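Local coordinates for Myo-inositol 2-dehydrogenase (Lactobacillus plantarum WCFS1, PDB 3CEA), which probably catalyses the NAD-dependent oxidation of myo-inositol at its 2-hydroxyl, using a cofactor held by a Rossmann-fold domain, at residues L9-H23 against M66-A79. Sequence-based numbering, arbitrary orientation.
With NAD (nicotinamide-adenine-dinucleotide), chain E.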
loop_
_atom_site.group_PDB
_atom_site.type_symbol
_atom_site.label_atom_id
_atom_site.label_comp_id
_atom_site.label_asym_id
_atom_site.label_seq_id
_atom_site.Cartn_x
_atom_site.Cartn_y
_atom_site.Cartn_z
ATOM N N LEU A 9 -14.021 -20.839 37.089
ATOM C CA LEU A 9 -14.340 -22.110 36.451
ATOM C C LEU A 9 -13.102 -22.991 36.436
ATOM O O LEU A 9 -12.000 -22.521 36.149
ATOM C CB LEU A 9 -14.843 -21.902 35.019
ATOM C CG LEU A 9 -16.164 -21.171 34.760
ATOM C CD1 LEU A 9 -16.355 -21.018 33.266
ATOM C CD2 LEU A 9 -17.357 -21.888 35.383
ATOM N N ARG A 10 -13.286 -24.265 36.763
ATOM C CA ARG A 10 -12.195 -25.225 36.726
ATOM C C ARG A 10 -12.188 -25.902 35.362
ATOM O O ARG A 10 -13.170 -26.531 34.971
ATOM C CB ARG A 10 -12.323 -26.235 37.869
ATOM C CG ARG A 10 -12.150 -25.603 39.252
ATOM C CD ARG A 10 -12.253 -26.620 40.380
ATOM N NE ARG A 10 -11.163 -27.595 40.354
ATOM C CZ ARG A 10 -9.962 -27.408 40.895
ATOM N NH1 ARG A 10 -9.663 -26.270 41.515
ATOM N NH2 ARG A 10 -9.050 -28.367 40.814
ATOM N N ALA A 11 -11.084 -25.746 34.635
ATOM C CA ALA A 11 -11.001 -26.203 33.250
ATOM C C ALA A 11 -9.867 -27.190 32.990
ATOM O O ALA A 11 -8.875 -27.234 33.724
ATOM C CB ALA A 11 -10.892 -25.013 32.302
ATOM N N ALA A 12 -10.047 -27.984 31.936
ATOM C CA ALA A 12 -9.029 -28.899 31.441
ATOM C C ALA A 12 -8.863 -28.713 29.936
ATOM O O ALA A 12 -9.740 -28.156 29.269
ATOM C CB ALA A 12 -9.406 -30.336 31.760
ATOM N N ILE A 13 -7.736 -29.179 29.409
ATOM C CA ILE A 13 -7.465 -29.103 27.976
ATOM C C ILE A 13 -6.954 -30.439 27.435
ATOM O O ILE A 13 -6.091 -31.080 28.037
ATOM C CB ILE A 13 -6.489 -27.929 27.634
ATOM C CG1 ILE A 13 -6.379 -27.724 26.114
ATOM C CG2 ILE A 13 -5.114 -28.128 28.296
ATOM C CD1 ILE A 13 -5.830 -26.366 25.698
ATOM N N ILE A 14 -7.522 -30.869 26.313
ATOM C CA ILE A 14 -6.981 -32.005 25.579
ATOM C C ILE A 14 -6.230 -31.465 24.367
ATOM O O ILE A 14 -6.774 -30.677 23.596
ATOM C CB ILE A 14 -8.076 -33.003 25.128
ATOM C CG1 ILE A 14 -8.982 -33.389 26.304
ATOM C CG2 ILE A 14 -7.436 -34.247 24.506
ATOM C CD1 ILE A 14 -10.272 -34.081 25.894
ATOM N N GLY A 15 -4.975 -31.881 24.220
ATOM C CA GLY A 15 -4.142 -31.463 23.098
ATOM C C GLY A 15 -3.348 -30.206 23.395
ATOM O O GLY A 15 -3.904 -29.198 23.839
ATOM N N LEU A 16 -2.041 -30.274 23.150
ATOM C CA LEU A 16 -1.143 -29.141 23.375
ATOM C C LEU A 16 -0.223 -28.906 22.174
ATOM O O LEU A 16 0.918 -28.468 22.332
ATOM C CB LEU A 16 -0.324 -29.347 24.655
ATOM C CG LEU A 16 -1.057 -29.459 26.000
ATOM C CD1 LEU A 16 -0.096 -29.899 27.094
ATOM C CD2 LEU A 16 -1.751 -28.155 26.386
ATOM N N GLY A 17 -0.735 -29.188 20.979
ATOM C CA GLY A 17 0.038 -29.054 19.747
ATOM C C GLY A 17 0.099 -27.632 19.223
ATOM O O GLY A 17 0.216 -26.683 19.996
ATOM N N ARG A 18 0.010 -27.495 17.901
ATOM C CA ARG A 18 0.113 -26.200 17.216
ATOM C C ARG A 18 -0.846 -25.143 17.769
ATOM O O ARG A 18 -0.466 -23.980 17.951
ATOM C CB ARG A 18 -0.107 -26.375 15.708
ATOM C CG ARG A 18 1.051 -27.058 14.991
ATOM C CD ARG A 18 0.610 -27.805 13.734
ATOM N NE ARG A 18 -0.038 -26.940 12.748
ATOM C CZ ARG A 18 -1.225 -27.178 12.191
ATOM N NH1 ARG A 18 -1.910 -28.271 12.503
ATOM N NH2 ARG A 18 -1.722 -26.328 11.303
ATOM N N LEU A 19 -2.085 -25.552 18.034
ATOM C CA LEU A 19 -3.087 -24.644 18.578
ATOM C C LEU A 19 -3.265 -24.828 20.083
ATOM O O LEU A 19 -3.484 -23.855 20.811
ATOM C CB LEU A 19 -4.421 -24.802 17.843
ATOM C CG LEU A 19 -5.565 -23.857 18.227
ATOM C CD1 LEU A 19 -5.151 -22.385 18.177
ATOM C CD2 LEU A 19 -6.749 -24.103 17.335
ATOM N N GLY A 20 -3.157 -26.075 20.538
ATOM C CA GLY A 20 -3.309 -26.423 21.947
ATOM C C GLY A 20 -2.442 -25.604 22.881
ATOM O O GLY A 20 -2.924 -25.104 23.898
ATOM N N GLU A 21 -1.168 -25.454 22.524
ATOM C CA GLU A 21 -0.211 -24.713 23.350
ATOM C C GLU A 21 -0.558 -23.230 23.480
ATOM O O GLU A 21 -0.308 -22.625 24.523
ATOM C CB GLU A 21 1.227 -24.904 22.847
ATOM C CG GLU A 21 1.571 -24.209 21.534
ATOM C CD GLU A 21 3.052 -24.289 21.198
ATOM O OE1 GLU A 21 3.663 -25.364 21.404
ATOM O OE2 GLU A 21 3.607 -23.274 20.725
ATOM N N ARG A 22 -1.142 -22.660 22.428
ATOM C CA ARG A 22 -1.564 -21.262 22.430
ATOM C C ARG A 22 -2.809 -21.063 23.301
ATOM O O ARG A 22 -2.864 -20.135 24.115
ATOM C CB ARG A 22 -1.811 -20.775 20.996
ATOM C CG ARG A 22 -1.959 -19.267 20.862
ATOM C CD ARG A 22 -2.129 -18.836 19.410
ATOM N NE ARG A 22 -0.918 -19.054 18.619
ATOM C CZ ARG A 22 0.123 -18.224 18.581
ATOM N NH1 ARG A 22 0.120 -17.103 19.293
ATOM N NH2 ARG A 22 1.172 -18.514 17.825
ATOM N N HIS A 23 -3.798 -21.942 23.123
ATOM C CA HIS A 23 -4.993 -21.969 23.966
ATOM C C HIS A 23 -4.653 -22.108 25.447
ATOM O O HIS A 23 -5.234 -21.421 26.285
ATOM C CB HIS A 23 -5.928 -23.110 23.556
ATOM C CG HIS A 23 -6.863 -22.765 22.438
ATOM N ND1 HIS A 23 -7.459 -21.526 22.320
ATOM C CD2 HIS A 23 -7.332 -23.508 21.410
ATOM C CE1 HIS A 23 -8.238 -21.517 21.254
ATOM N NE2 HIS A 23 -8.181 -22.708 20.685
HETATM N N MSE A 66 -8.791 -38.471 32.772
HETATM C CA MSE A 66 -8.819 -37.087 33.241
HETATM C C MSE A 66 -10.233 -36.627 33.595
HETATM O O MSE A 66 -10.449 -36.030 34.649
HETATM C CB MSE A 66 -8.198 -36.151 32.202
HETATM C CG MSE A 66 -8.028 -34.714 32.682
HETATM SE SE MSE A 66 -7.129 -33.570 31.392
HETATM C CE MSE A 66 -8.486 -33.554 30.012
ATOM N N ILE A 67 -11.186 -36.920 32.712
ATOM C CA ILE A 67 -12.584 -36.522 32.892
ATOM C C ILE A 67 -13.228 -37.208 34.107
ATOM O O ILE A 67 -14.078 -36.620 34.781
ATOM C CB ILE A 67 -13.410 -36.760 31.591
ATOM C CG1 ILE A 67 -12.923 -35.820 30.479
ATOM C CG2 ILE A 67 -14.908 -36.556 31.837
ATOM C CD1 ILE A 67 -13.379 -36.194 29.075
ATOM N N ASP A 68 -12.798 -38.436 34.391
ATOM C CA ASP A 68 -13.348 -39.223 35.494
ATOM C C ASP A 68 -12.626 -39.014 36.831
ATOM O O ASP A 68 -13.024 -39.588 37.850
ATOM C CB ASP A 68 -13.363 -40.713 35.133
ATOM C CG ASP A 68 -14.251 -41.023 33.935
ATOM O OD1 ASP A 68 -15.232 -40.284 33.691
ATOM O OD2 ASP A 68 -13.962 -42.019 33.237
ATOM N N THR A 69 -11.575 -38.195 36.828
ATOM C CA THR A 69 -10.770 -37.974 38.034
ATOM C C THR A 69 -10.753 -36.511 38.473
ATOM O O THR A 69 -10.761 -36.220 39.669
ATOM C CB THR A 69 -9.312 -38.469 37.855
ATOM O OG1 THR A 69 -9.311 -39.759 37.231
ATOM C CG2 THR A 69 -8.597 -38.569 39.199
ATOM N N GLU A 70 -10.724 -35.596 37.508
ATOM C CA GLU A 70 -10.589 -34.174 37.808
ATOM C C GLU A 70 -11.924 -33.507 38.127
ATOM O O GLU A 70 -12.960 -33.842 37.544
ATOM C CB GLU A 70 -9.896 -33.438 36.657
ATOM C CG GLU A 70 -8.465 -33.889 36.379
ATOM C CD GLU A 70 -7.474 -33.466 37.455
ATOM O OE1 GLU A 70 -7.521 -32.300 37.904
ATOM O OE2 GLU A 70 -6.636 -34.304 37.843
ATOM N N ASN A 71 -11.882 -32.566 39.065
ATOM C CA ASN A 71 -13.027 -31.719 39.370
ATOM C C ASN A 71 -13.019 -30.501 38.449
ATOM O O ASN A 71 -12.322 -29.518 38.712
ATOM C CB ASN A 71 -13.001 -31.293 40.844
ATOM C CG ASN A 71 -14.282 -30.594 41.281
ATOM O OD1 ASN A 71 -15.307 -30.648 40.598
ATOM N ND2 ASN A 71 -14.227 -29.937 42.436
ATOM N N ILE A 72 -13.784 -30.585 37.361
ATOM C CA ILE A 72 -13.809 -29.535 36.339
ATOM C C ILE A 72 -15.216 -29.184 35.857
ATOM O O ILE A 72 -16.098 -30.046 35.793
ATOM C CB ILE A 72 -12.917 -29.887 35.113
ATOM C CG1 ILE A 72 -13.071 -31.368 34.734
ATOM C CG2 ILE A 72 -11.457 -29.518 35.392
ATOM C CD1 ILE A 72 -12.451 -31.748 33.404
ATOM N N ASP A 73 -15.404 -27.911 35.517
ATOM C CA ASP A 73 -16.672 -27.401 34.994
ATOM C C ASP A 73 -16.688 -27.422 33.469
ATOM O O ASP A 73 -17.745 -27.569 32.854
ATOM C CB ASP A 73 -16.910 -25.964 35.476
ATOM C CG ASP A 73 -16.884 -25.834 36.990
ATOM O OD1 ASP A 73 -17.729 -26.464 37.665
ATOM O OD2 ASP A 73 -16.021 -25.089 37.505
ATOM N N ALA A 74 -15.510 -27.266 32.868
ATOM C CA ALA A 74 -15.387 -27.124 31.422
ATOM C C ALA A 74 -14.148 -27.818 30.860
ATOM O O ALA A 74 -13.156 -28.023 31.566
ATOM C CB ALA A 74 -15.389 -25.647 31.037
ATOM N N ILE A 75 -14.217 -28.168 29.578
ATOM C CA ILE A 75 -13.105 -28.810 28.886
ATOM C C ILE A 75 -12.865 -28.165 27.517
ATOM O O ILE A 75 -13.806 -27.711 26.855
ATOM C CB ILE A 75 -13.316 -30.349 28.771
ATOM C CG1 ILE A 75 -12.011 -31.052 28.379
ATOM C CG2 ILE A 75 -14.471 -30.685 27.816
ATOM C CD1 ILE A 75 -11.954 -32.518 28.773
ATOM N N PHE A 76 -11.596 -28.109 27.120
ATOM C CA PHE A 76 -11.198 -27.596 25.813
ATOM C C PHE A 76 -10.579 -28.714 24.981
ATOM O O PHE A 76 -9.525 -29.248 25.329
ATOM C CB PHE A 76 -10.225 -26.421 25.969
ATOM C CG PHE A 76 -10.828 -25.220 26.643
ATOM C CD1 PHE A 76 -10.848 -25.120 28.032
ATOM C CD2 PHE A 76 -11.383 -24.191 25.889
ATOM C CE1 PHE A 76 -11.411 -24.016 28.659
ATOM C CE2 PHE A 76 -11.950 -23.079 26.506
ATOM C CZ PHE A 76 -11.962 -22.991 27.896
ATOM N N ILE A 77 -11.251 -29.077 23.894
ATOM C CA ILE A 77 -10.779 -30.150 23.022
ATOM C C ILE A 77 -10.012 -29.584 21.820
ATOM O O ILE A 77 -10.602 -29.086 20.857
ATOM C CB ILE A 77 -11.932 -31.095 22.579
ATOM C CG1 ILE A 77 -12.618 -31.711 23.803
ATOM C CG2 ILE A 77 -11.412 -32.196 21.653
ATOM C CD1 ILE A 77 -14.018 -32.248 23.539
ATOM N N VAL A 78 -8.686 -29.647 21.916
ATOM C CA VAL A 78 -7.788 -29.243 20.836
ATOM C C VAL A 78 -6.957 -30.460 20.397
ATOM O O VAL A 78 -5.767 -30.347 20.081
ATOM C CB VAL A 78 -6.863 -28.067 21.256
ATOM C CG1 VAL A 78 -6.407 -27.287 20.027
ATOM C CG2 VAL A 78 -7.573 -27.132 22.231
ATOM N N ALA A 79 -7.600 -31.625 20.407
ATOM C CA ALA A 79 -7.029 -32.853 19.865
ATOM C C ALA A 79 -7.412 -32.944 18.385
ATOM O O ALA A 79 -8.250 -32.168 17.930
ATOM C CB ALA A 79 -7.551 -34.057 20.638
HETATM P PA NAD E . -1.445 -31.074 16.578
HETATM O O1A NAD E . -0.391 -30.042 16.457
HETATM O O2A NAD E . -1.076 -32.322 15.874
HETATM O O5B NAD E . -1.745 -31.339 18.137
HETATM C C5B NAD E . -2.550 -32.426 18.547
HETATM C C4B NAD E . -2.386 -32.653 20.048
HETATM O O4B NAD E . -3.390 -33.528 20.534
HETATM C C3B NAD E . -1.045 -33.283 20.390
HETATM O O3B NAD E . -0.499 -32.563 21.468
HETATM C C2B NAD E . -1.375 -34.702 20.811
HETATM O O2B NAD E . -0.543 -35.163 21.852
HETATM C C1B NAD E . -2.822 -34.600 21.263
HETATM N N9A NAD E . -3.561 -35.852 21.011
HETATM C C8A NAD E . -3.655 -36.533 19.822
HETATM N N7A NAD E . -4.428 -37.628 20.006
HETATM C C5A NAD E . -4.827 -37.656 21.298
HETATM C C6A NAD E . -5.619 -38.550 22.010
HETATM N N6A NAD E . -6.329 -39.462 21.355
HETATM N N1A NAD E . -5.863 -38.318 23.353
HETATM C C2A NAD E . -5.323 -37.207 23.981
HETATM N N3A NAD E . -4.535 -36.323 23.265
HETATM C C4A NAD E . -4.290 -36.544 21.945
HETATM O O3 NAD E . -2.843 -30.518 16.002
HETATM P PN NAD E . -3.240 -28.958 16.087
HETATM O O1N NAD E . -2.839 -28.422 17.410
HETATM O O2N NAD E . -2.769 -28.321 14.841
HETATM O O5D NAD E . -4.845 -28.956 16.001
HETATM C C5D NAD E . -5.666 -29.785 16.789
HETATM C C4D NAD E . -7.117 -29.484 16.424
HETATM O O4D NAD E . -7.310 -28.085 16.305
HETATM C C3D NAD E . -7.513 -30.117 15.099
HETATM O O3D NAD E . -8.726 -30.812 15.267
HETATM C C2D NAD E . -7.688 -28.947 14.150
HETATM O O2D NAD E . -8.775 -29.132 13.276
HETATM C C1D NAD E . -7.917 -27.754 15.069
HETATM N N1N NAD E . -7.347 -26.513 14.509
HETATM C C2N NAD E . -8.143 -25.398 14.427
HETATM C C3N NAD E . -7.639 -24.205 13.900
HETATM C C7N NAD E . -8.439 -22.934 13.963
HETATM O O7N NAD E . -8.118 -21.897 13.066
HETATM N N7N NAD E . -9.427 -22.809 14.855
HETATM C C4N NAD E . -6.320 -24.155 13.455
HETATM C C5N NAD E . -5.518 -25.292 13.540
HETATM C C6N NAD E . -6.046 -26.468 14.071
HETATM O O HOH W 1 -9.108 -31.549 39.867
HETATM O O HOH W 2 -3.411 -29.183 19.966
#
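Strands 9-14 and 74-77, the two central parallel strands of the NAD-binding Rossmann fold, lie edge to edge here, from Ala11 beside Ala74 to Ile14 beside Ile77. Backbone bonds run from Ala12 N to Ala74 O, Phe76 N to Ala12 O, Ile14 N to Phe76 O and Val78 N to Ile14 O. At the N-terminal end Arg10 O accepts both Asp73 N (2.7 Å) and Ala74 N (3.2 Å), while Arg10 N runs almost straight (176°) to the anti side of Asp73 OD2, 3.0 Å away. The Arg10 chain bends at chi3 (65°), which turns NE back onto Asn71 O at 2.8 Å, in the guanidinium plane. A water joins Asn71 N to Glu70 OE1.

On one face the CE methyl of Met66, a selenomethionine, lies over Ala12 CB and Ile14 CG1 (3.7 Å to the latter), and Ile14 CD1 meets Ile75 CD1. On the other, the Phe76 ring turns its edge to Ala11 CB.

Past the strands, Val78 wedges under the glycine-rich turn: CG1 packs on Gly20 N at 3.5 Å, and CG2 reaches His23 CD2. Gly15, Gly17 and Gly20 fit the GxGxxG pattern. Gly17 CA comes within 3.3 Å of NAD O5B, so the backbone itself lies against the pyrophosphate, and the amides of Arg18 and Leu19 bond one oxygen on each phosphate. A second water accepts from Gly17 N and lies within bonding distance of Val78 O and NAD O1N, while Ala79 O accepts the ribose hydroxyl O3D.

Strand 34-40 flanks strand 9-14 on its far edge; helix 295-311 packs against Phe76 and His23, whose NE2 bonds Glu101, and helix 84-93 lies against Ile14 and Ile77.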